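Local coordinates for protein putative fructosamine-3-kinase (Thermobifida fusca YX, PDB 3F7W) that probably acts as a kinase of the fructosamine kinase family, phosphorylating sugar-derived adducts on amines, although its own substrate is not established, at residues A[141-155]-A[168-182]. Numbering follows the deposited sequence.
Sequences WPEFYAEQRILPYLR and VRLVEKVLDALDHLA
Leu-154 lies across from Val-168 and Ala-146 across from Leu-175, because helices 141-155 and 168-176 run antiparallel, at 162°, with their axes 10.9 Å apart. A wider pi-type turn at 145-150 interrupts the first helix, which is also kinked near Pro-152, whose ring nitrogen has no hydrogen to donate; the second gives way after Asp-176 to the short helix 178-181, where Leu-178 continues the register opposite Pro-142. Leucine and valine fill the seam with branched, apolar ends. Leu-175 splits its branches: CD2 lies 3.7 Å from Ala-146 CB, a small side chain that lets the backbones come close, while CD1 meets Leu-151 CD2 at 3.6 Å. Ile-150 and Leu-175 lie alongside each other, pointing opposite ways, and Ile-150 CG2, turned anti to the backbone N, comes 3.7 Å from Val-171 CG1. With CG anti to its N (chi1 -177°), Leu-154 extends across the seam, and its two methyls meet Val-171 tip to tip. At the other end Leu-178 CD2 approaches the carbonyl O of Pro-142 at 3.3 Å, and Ala-182 CB sits at the edge of the Trp-141 ring, 3.9 Å from CZ3. Polar groups lie along the margins. In one of its two conformers Arg-155, bent at chi2, forms a salt bridge in which NH1 and NH2 both reach Glu-172 OE2; NH2 lies 2.8 Å from OE2, nearly along the C-O axis, whereas NH1 comes from above the carboxylate plane. Glu-143 OE1 is hydrogen-bonded to Thr-140 OG1 and accepts from a water that, in one conformer of Asp-179, also donates weakly to OD1 and may soften the repulsion between the two carboxylates. Helix 251-270 packs against Tyr-145, Ile-150 and Leu-178, placing this antiparallel helical hairpin within the helical C-terminal lobe of a protein-kinase-like fold.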
loop_
_atom_site.group_PDB
_atom_site.type_symbol
_atom_site.label_atom_id
_atom_site.label_comp_id
_atom_site.label_asym_id
_atom_site.label_seq_id
_atom_site.Cartn_x
_atom_site.Cartn_y
_atom_site.Cartn_z
ATOM N N TRP A 141 -10.143 0.558 15.759
ATOM C CA TRP A 141 -10.214 0.278 14.332
ATOM C C TRP A 141 -11.571 0.575 13.653
ATOM O O TRP A 141 -11.587 1.180 12.573
ATOM C CB TRP A 141 -9.724 -1.149 14.025
ATOM C CG TRP A 141 -9.687 -1.413 12.555
ATOM C CD1 TRP A 141 -8.749 -1.012 11.685
ATOM C CD2 TRP A 141 -10.682 -2.096 11.799
ATOM N NE1 TRP A 141 -9.081 -1.400 10.406
ATOM C CE2 TRP A 141 -10.264 -2.079 10.452
ATOM C CE3 TRP A 141 -11.881 -2.726 12.129
ATOM C CZ2 TRP A 141 -11.001 -2.656 9.438
ATOM C CZ3 TRP A 141 -12.624 -3.298 11.113
ATOM C CH2 TRP A 141 -12.166 -3.268 9.775
ATOM N N PRO A 142 -12.703 0.141 14.246
ATOM C CA PRO A 142 -13.961 0.353 13.515
ATOM C C PRO A 142 -14.217 1.811 13.155
ATOM O O PRO A 142 -14.614 2.102 12.028
ATOM C CB PRO A 142 -15.043 -0.175 14.496
ATOM C CG PRO A 142 -14.311 -1.158 15.348
ATOM C CD PRO A 142 -12.934 -0.556 15.524
ATOM N N GLU A 143 -13.963 2.718 14.092
ATOM C CA GLU A 143 -14.126 4.149 13.825
ATOM C C GLU A 143 -13.142 4.669 12.768
ATOM O O GLU A 143 -13.499 5.434 11.880
ATOM C CB GLU A 143 -13.943 4.935 15.126
ATOM C CG GLU A 143 -15.075 4.763 16.144
ATOM C CD GLU A 143 -15.152 3.381 16.818
ATOM O OE1 GLU A 143 -14.142 2.624 16.901
ATOM O OE2 GLU A 143 -16.263 3.060 17.293
ATOM N N PHE A 144 -11.884 4.300 12.918
ATOM C CA PHE A 144 -10.880 4.633 11.940
ATOM C C PHE A 144 -11.272 4.149 10.531
ATOM O O PHE A 144 -11.208 4.902 9.556
ATOM C CB PHE A 144 -9.550 4.010 12.384
ATOM C CG PHE A 144 -8.489 4.042 11.346
ATOM C CD1 PHE A 144 -7.848 5.228 11.026
ATOM C CD2 PHE A 144 -8.114 2.872 10.691
ATOM C CE1 PHE A 144 -6.867 5.249 10.053
ATOM C CE2 PHE A 144 -7.117 2.895 9.728
ATOM C CZ PHE A 144 -6.502 4.082 9.415
ATOM N N TYR A 145 -11.690 2.889 10.424
ATOM C CA TYR A 145 -11.969 2.312 9.120
ATOM C C TYR A 145 -13.183 2.991 8.477
ATOM O O TYR A 145 -13.110 3.457 7.344
ATOM C CB TYR A 145 -12.213 0.822 9.266
ATOM C CG TYR A 145 -12.215 0.054 7.966
ATOM C CD1 TYR A 145 -11.093 0.039 7.151
ATOM C CD2 TYR A 145 -13.320 -0.695 7.571
ATOM C CE1 TYR A 145 -11.072 -0.706 5.958
ATOM C CE2 TYR A 145 -13.305 -1.440 6.393
ATOM C CZ TYR A 145 -12.179 -1.435 5.582
ATOM O OH TYR A 145 -12.147 -2.156 4.405
ATOM N N ALA A 146 -14.279 3.087 9.230
ATOM C CA ALA A 146 -15.505 3.715 8.734
ATOM C C ALA A 146 -15.245 5.155 8.287
ATOM O O ALA A 146 -15.519 5.514 7.141
ATOM C CB ALA A 146 -16.620 3.650 9.773
ATOM N N GLU A 147 -14.661 5.959 9.163
ATOM C CA GLU A 147 -14.607 7.410 8.976
ATOM C C GLU A 147 -13.451 7.864 8.076
ATOM O O GLU A 147 -13.573 8.871 7.362
ATOM C CB GLU A 147 -14.483 8.105 10.323
ATOM C CG GLU A 147 -15.646 7.823 11.271
ATOM C CD GLU A 147 -15.374 8.263 12.690
ATOM O OE1 GLU A 147 -14.609 9.209 12.879
ATOM O OE2 GLU A 147 -15.960 7.696 13.632
ATOM N N GLN A 148 -12.354 7.118 8.118
ATOM C CA GLN A 148 -11.120 7.469 7.383
ATOM C C GLN A 148 -10.739 6.548 6.215
ATOM O O GLN A 148 -9.910 6.937 5.378
ATOM C CB GLN A 148 -9.950 7.590 8.379
ATOM C CG GLN A 148 -10.223 8.740 9.353
ATOM C CD GLN A 148 -9.210 8.908 10.476
ATOM O OE1 GLN A 148 -9.607 9.317 11.559
ATOM N NE2 GLN A 148 -7.900 8.635 10.222
ATOM N N ARG A 149 -11.316 5.344 6.150
ATOM C CA ARG A 149 -11.004 4.408 5.072
ATOM C C ARG A 149 -12.180 4.063 4.147
ATOM O O ARG A 149 -11.956 3.634 3.005
ATOM C CB ARG A 149 -10.336 3.140 5.626
ATOM C CG ARG A 149 -8.918 3.386 6.262
ATOM C CD ARG A 149 -7.894 3.763 5.204
ATOM N NE ARG A 149 -6.591 4.114 5.733
ATOM C CZ ARG A 149 -6.253 5.323 6.187
ATOM N NH1 ARG A 149 -7.136 6.315 6.222
ATOM N NH2 ARG A 149 -5.018 5.543 6.617
ATOM N N ILE A 150 -13.415 4.258 4.622
ATOM C CA ILE A 150 -14.606 3.911 3.839
ATOM C C ILE A 150 -15.379 5.147 3.396
ATOM O O ILE A 150 -15.552 5.366 2.192
ATOM C CB ILE A 150 -15.550 2.937 4.601
ATOM C CG1 ILE A 150 -14.828 1.620 4.929
ATOM C CG2 ILE A 150 -16.840 2.647 3.753
ATOM C CD1 ILE A 150 -14.318 0.864 3.701
ATOM N N LEU A 151 -15.861 5.934 4.355
ATOM C CA LEU A 151 -16.829 6.992 4.035
ATOM C C LEU A 151 -16.302 8.010 3.005
ATOM O O LEU A 151 -17.024 8.379 2.074
ATOM C CB LEU A 151 -17.335 7.688 5.307
ATOM C CG LEU A 151 -18.368 6.898 6.123
ATOM C CD1 LEU A 151 -18.715 7.548 7.496
ATOM C CD2 LEU A 151 -19.643 6.718 5.307
ATOM N N PRO A 152 -15.061 8.486 3.170
ATOM C CA PRO A 152 -14.589 9.483 2.204
ATOM C C PRO A 152 -14.643 9.020 0.730
ATOM O O PRO A 152 -15.060 9.797 -0.139
ATOM C CB PRO A 152 -13.165 9.816 2.699
ATOM C CG PRO A 152 -13.162 9.443 4.125
ATOM C CD PRO A 152 -14.069 8.237 4.226
ATOM N N TYR A 153 -14.294 7.761 0.463
ATOM C CA TYR A 153 -14.256 7.227 -0.910
ATOM C C TYR A 153 -15.662 6.850 -1.377
ATOM O O TYR A 153 -15.977 6.968 -2.548
ATOM C CB TYR A 153 -13.303 6.014 -0.991
ATOM C CG TYR A 153 -11.959 6.404 -0.420
ATOM C CD1 TYR A 153 -11.141 7.294 -1.115
ATOM C CD2 TYR A 153 -11.559 5.998 0.843
ATOM C CE1 TYR A 153 -9.928 7.728 -0.583
ATOM C CE2 TYR A 153 -10.330 6.422 1.393
ATOM C CZ TYR A 153 -9.539 7.305 0.665
ATOM O OH TYR A 153 -8.358 7.785 1.163
ATOM N N LEU A 154 -16.489 6.382 -0.453
ATOM C CA LEU A 154 -17.909 6.131 -0.751
ATOM C C LEU A 154 -18.620 7.408 -1.228
ATOM O O LEU A 154 -19.309 7.406 -2.261
ATOM C CB LEU A 154 -18.615 5.541 0.470
ATOM C CG LEU A 154 -20.093 5.139 0.309
ATOM C CD1 LEU A 154 -20.187 3.960 -0.690
ATOM C CD2 LEU A 154 -20.670 4.741 1.683
ATOM N N ARG A 155 -18.439 8.499 -0.484
ATOM C CA ARG A 155 -19.045 9.777 -0.842
ATOM C C ARG A 155 -18.497 10.299 -2.162
ATOM O O ARG A 155 -19.247 10.804 -2.993
ATOM C CB ARG A 155 -18.837 10.830 0.255
ATOM C CG ARG A 155 -19.376 10.440 1.636
ATOM C CD ARG A 155 -20.892 10.371 1.683
ATOM N NE ARG A 155 -21.348 9.861 2.979
ATOM C CZ ARG A 155 -22.176 8.836 3.165
ATOM N NH1 ARG A 155 -22.702 8.179 2.144
ATOM N NH2 ARG A 155 -22.502 8.485 4.404
ATOM N N VAL A 168 -24.675 2.895 -2.020
ATOM C CA VAL A 168 -24.279 3.627 -0.814
ATOM C C VAL A 168 -24.972 3.082 0.429
ATOM O O VAL A 168 -24.336 2.857 1.445
ATOM C CB VAL A 168 -24.579 5.135 -0.954
ATOM C CG1 VAL A 168 -24.414 5.860 0.403
ATOM C CG2 VAL A 168 -23.671 5.750 -2.036
ATOM N N ARG A 169 -26.281 2.862 0.340
ATOM C CA ARG A 169 -27.012 2.266 1.453
ATOM C C ARG A 169 -26.489 0.880 1.831
ATOM O O ARG A 169 -26.396 0.560 3.024
ATOM C CB ARG A 169 -28.498 2.235 1.159
ATOM C CG ARG A 169 -29.182 3.560 1.506
ATOM C CD ARG A 169 -30.721 3.465 1.484
ATOM N NE ARG A 169 -31.241 3.091 0.166
ATOM C CZ ARG A 169 -31.462 3.932 -0.850
ATOM N NH1 ARG A 169 -31.214 5.240 -0.736
ATOM N NH2 ARG A 169 -31.932 3.451 -1.996
ATOM N N LEU A 170 -26.127 0.077 0.824
ATOM C CA LEU A 170 -25.539 -1.247 1.060
ATOM C C LEU A 170 -24.234 -1.141 1.846
ATOM O O LEU A 170 -24.023 -1.869 2.826
ATOM C CB LEU A 170 -25.304 -1.993 -0.267
ATOM C CG LEU A 170 -24.407 -3.236 -0.196
ATOM C CD1 LEU A 170 -24.949 -4.270 0.826
ATOM C CD2 LEU A 170 -24.202 -3.859 -1.582
ATOM N N VAL A 171 -23.350 -0.230 1.446
ATOM C CA VAL A 171 -22.093 -0.072 2.182
ATOM C C VAL A 171 -22.373 0.478 3.588
ATOM O O VAL A 171 -21.706 0.108 4.554
ATOM C CB VAL A 171 -21.051 0.796 1.417
ATOM C CG1 VAL A 171 -19.795 1.055 2.298
ATOM C CG2 VAL A 171 -20.671 0.111 0.115
ATOM N N GLU A 172 -23.368 1.340 3.705
ATOM C CA GLU A 172 -23.730 1.894 5.016
ATOM C C GLU A 172 -24.273 0.831 5.982
ATOM O O GLU A 172 -24.086 0.954 7.185
ATOM C CB GLU A 172 -24.734 3.036 4.852
ATOM C CG GLU A 172 -24.080 4.290 4.319
ATOM C CD GLU A 172 -25.043 5.429 4.065
ATOM O OE1 GLU A 172 -26.227 5.174 3.766
ATOM O OE2 GLU A 172 -24.593 6.594 4.137
ATOM N N LYS A 173 -24.940 -0.198 5.451
ATOM C CA LYS A 173 -25.346 -1.368 6.251
ATOM C C LYS A 173 -24.153 -2.073 6.891
ATOM O O LYS A 173 -24.205 -2.460 8.065
ATOM C CB LYS A 173 -26.121 -2.380 5.400
ATOM C CG LYS A 173 -27.547 -2.008 5.179
ATOM C CD LYS A 173 -28.303 -3.057 4.370
ATOM C CE LYS A 173 -29.813 -2.830 4.478
ATOM N NZ LYS A 173 -30.471 -3.036 3.171
ATOM N N VAL A 174 -23.064 -2.226 6.133
ATOM C CA VAL A 174 -21.877 -2.847 6.667
ATOM C C VAL A 174 -21.330 -2.009 7.815
ATOM O O VAL A 174 -20.992 -2.549 8.868
ATOM C CB VAL A 174 -20.781 -3.026 5.579
ATOM C CG1 VAL A 174 -19.504 -3.624 6.193
ATOM C CG2 VAL A 174 -21.305 -3.904 4.438
ATOM N N LEU A 175 -21.231 -0.696 7.596
ATOM C CA LEU A 175 -20.707 0.219 8.607
ATOM C C LEU A 175 -21.555 0.176 9.886
ATOM O O LEU A 175 -21.021 0.164 11.002
ATOM C CB LEU A 175 -20.616 1.651 8.048
ATOM C CG LEU A 175 -19.585 1.840 6.925
ATOM C CD1 LEU A 175 -19.579 3.288 6.449
ATOM C CD2 LEU A 175 -18.192 1.364 7.368
ATOM N N ASP A 176 -22.865 0.099 9.718
ATOM C CA ASP A 176 -23.772 0.039 10.863
ATOM C C ASP A 176 -23.600 -1.259 11.649
ATOM O O ASP A 176 -23.930 -1.294 12.839
ATOM C CB ASP A 176 -25.226 0.189 10.411
ATOM C CG ASP A 176 -25.563 1.603 9.947
ATOM O OD1 ASP A 176 -24.750 2.542 10.146
ATOM O OD2 ASP A 176 -26.664 1.777 9.378
ATOM N N ALA A 177 -23.101 -2.308 10.980
ATOM C CA ALA A 177 -22.893 -3.634 11.580
ATOM C C ALA A 177 -21.437 -3.857 11.981
ATOM O O ALA A 177 -21.060 -4.934 12.455
ATOM C CB ALA A 177 -23.363 -4.719 10.606
ATOM N N LEU A 178 -20.623 -2.819 11.815
ATOM C CA LEU A 178 -19.180 -2.962 11.892
ATOM C C LEU A 178 -18.695 -3.405 13.264
ATOM O O LEU A 178 -17.736 -4.163 13.357
ATOM C CB LEU A 178 -18.480 -1.663 11.455
ATOM C CG LEU A 178 -16.979 -1.688 11.209
ATOM C CD1 LEU A 178 -16.599 -2.808 10.245
ATOM C CD2 LEU A 178 -16.492 -0.304 10.691
ATOM N N ASP A 179 -19.330 -2.960 14.346
ATOM C CA ASP A 179 -18.826 -3.330 15.683
ATOM C C ASP A 179 -19.187 -4.782 16.072
ATOM O O ASP A 179 -18.782 -5.257 17.131
ATOM C CB ASP A 179 -19.218 -2.293 16.764
ATOM C CG ASP A 179 -18.113 -1.242 17.007
ATOM O OD1 ASP A 179 -17.121 -1.540 17.726
ATOM O OD2 ASP A 179 -18.239 -0.111 16.477
ATOM N N HIS A 180 -19.928 -5.485 15.215
ATOM C CA HIS A 180 -19.956 -6.956 15.262
ATOM C C HIS A 180 -18.990 -7.536 14.236
ATOM O O HIS A 180 -18.172 -8.396 14.553
ATOM C CB HIS A 180 -21.340 -7.529 14.972
ATOM C CG HIS A 180 -21.324 -8.996 14.650
ATOM N ND1 HIS A 180 -20.951 -9.959 15.567
ATOM C CD2 HIS A 180 -21.613 -9.662 13.505
ATOM C CE1 HIS A 180 -21.022 -11.152 15.003
ATOM N NE2 HIS A 180 -21.417 -11.000 13.751
ATOM N N LEU A 181 -19.060 -7.024 13.012
ATOM C CA LEU A 181 -18.298 -7.603 11.887
ATOM C C LEU A 181 -16.778 -7.530 12.079
ATOM O O LEU A 181 -16.048 -8.376 11.575
ATOM C CB LEU A 181 -18.693 -6.925 10.564
ATOM C CG LEU A 181 -20.160 -7.132 10.156
ATOM C CD1 LEU A 181 -20.476 -6.304 8.931
ATOM C CD2 LEU A 181 -20.492 -8.601 9.896
ATOM N N ALA A 182 -16.317 -6.525 12.824
ATOM C CA ALA A 182 -14.889 -6.256 13.030
ATOM C C ALA A 182 -14.061 -7.381 13.656
ATOM O O ALA A 182 -12.846 -7.435 13.479
ATOM C CB ALA A 182 -14.738 -4.984 13.874
HETATM O O HOH W 1 -14.579 0.598 18.693
#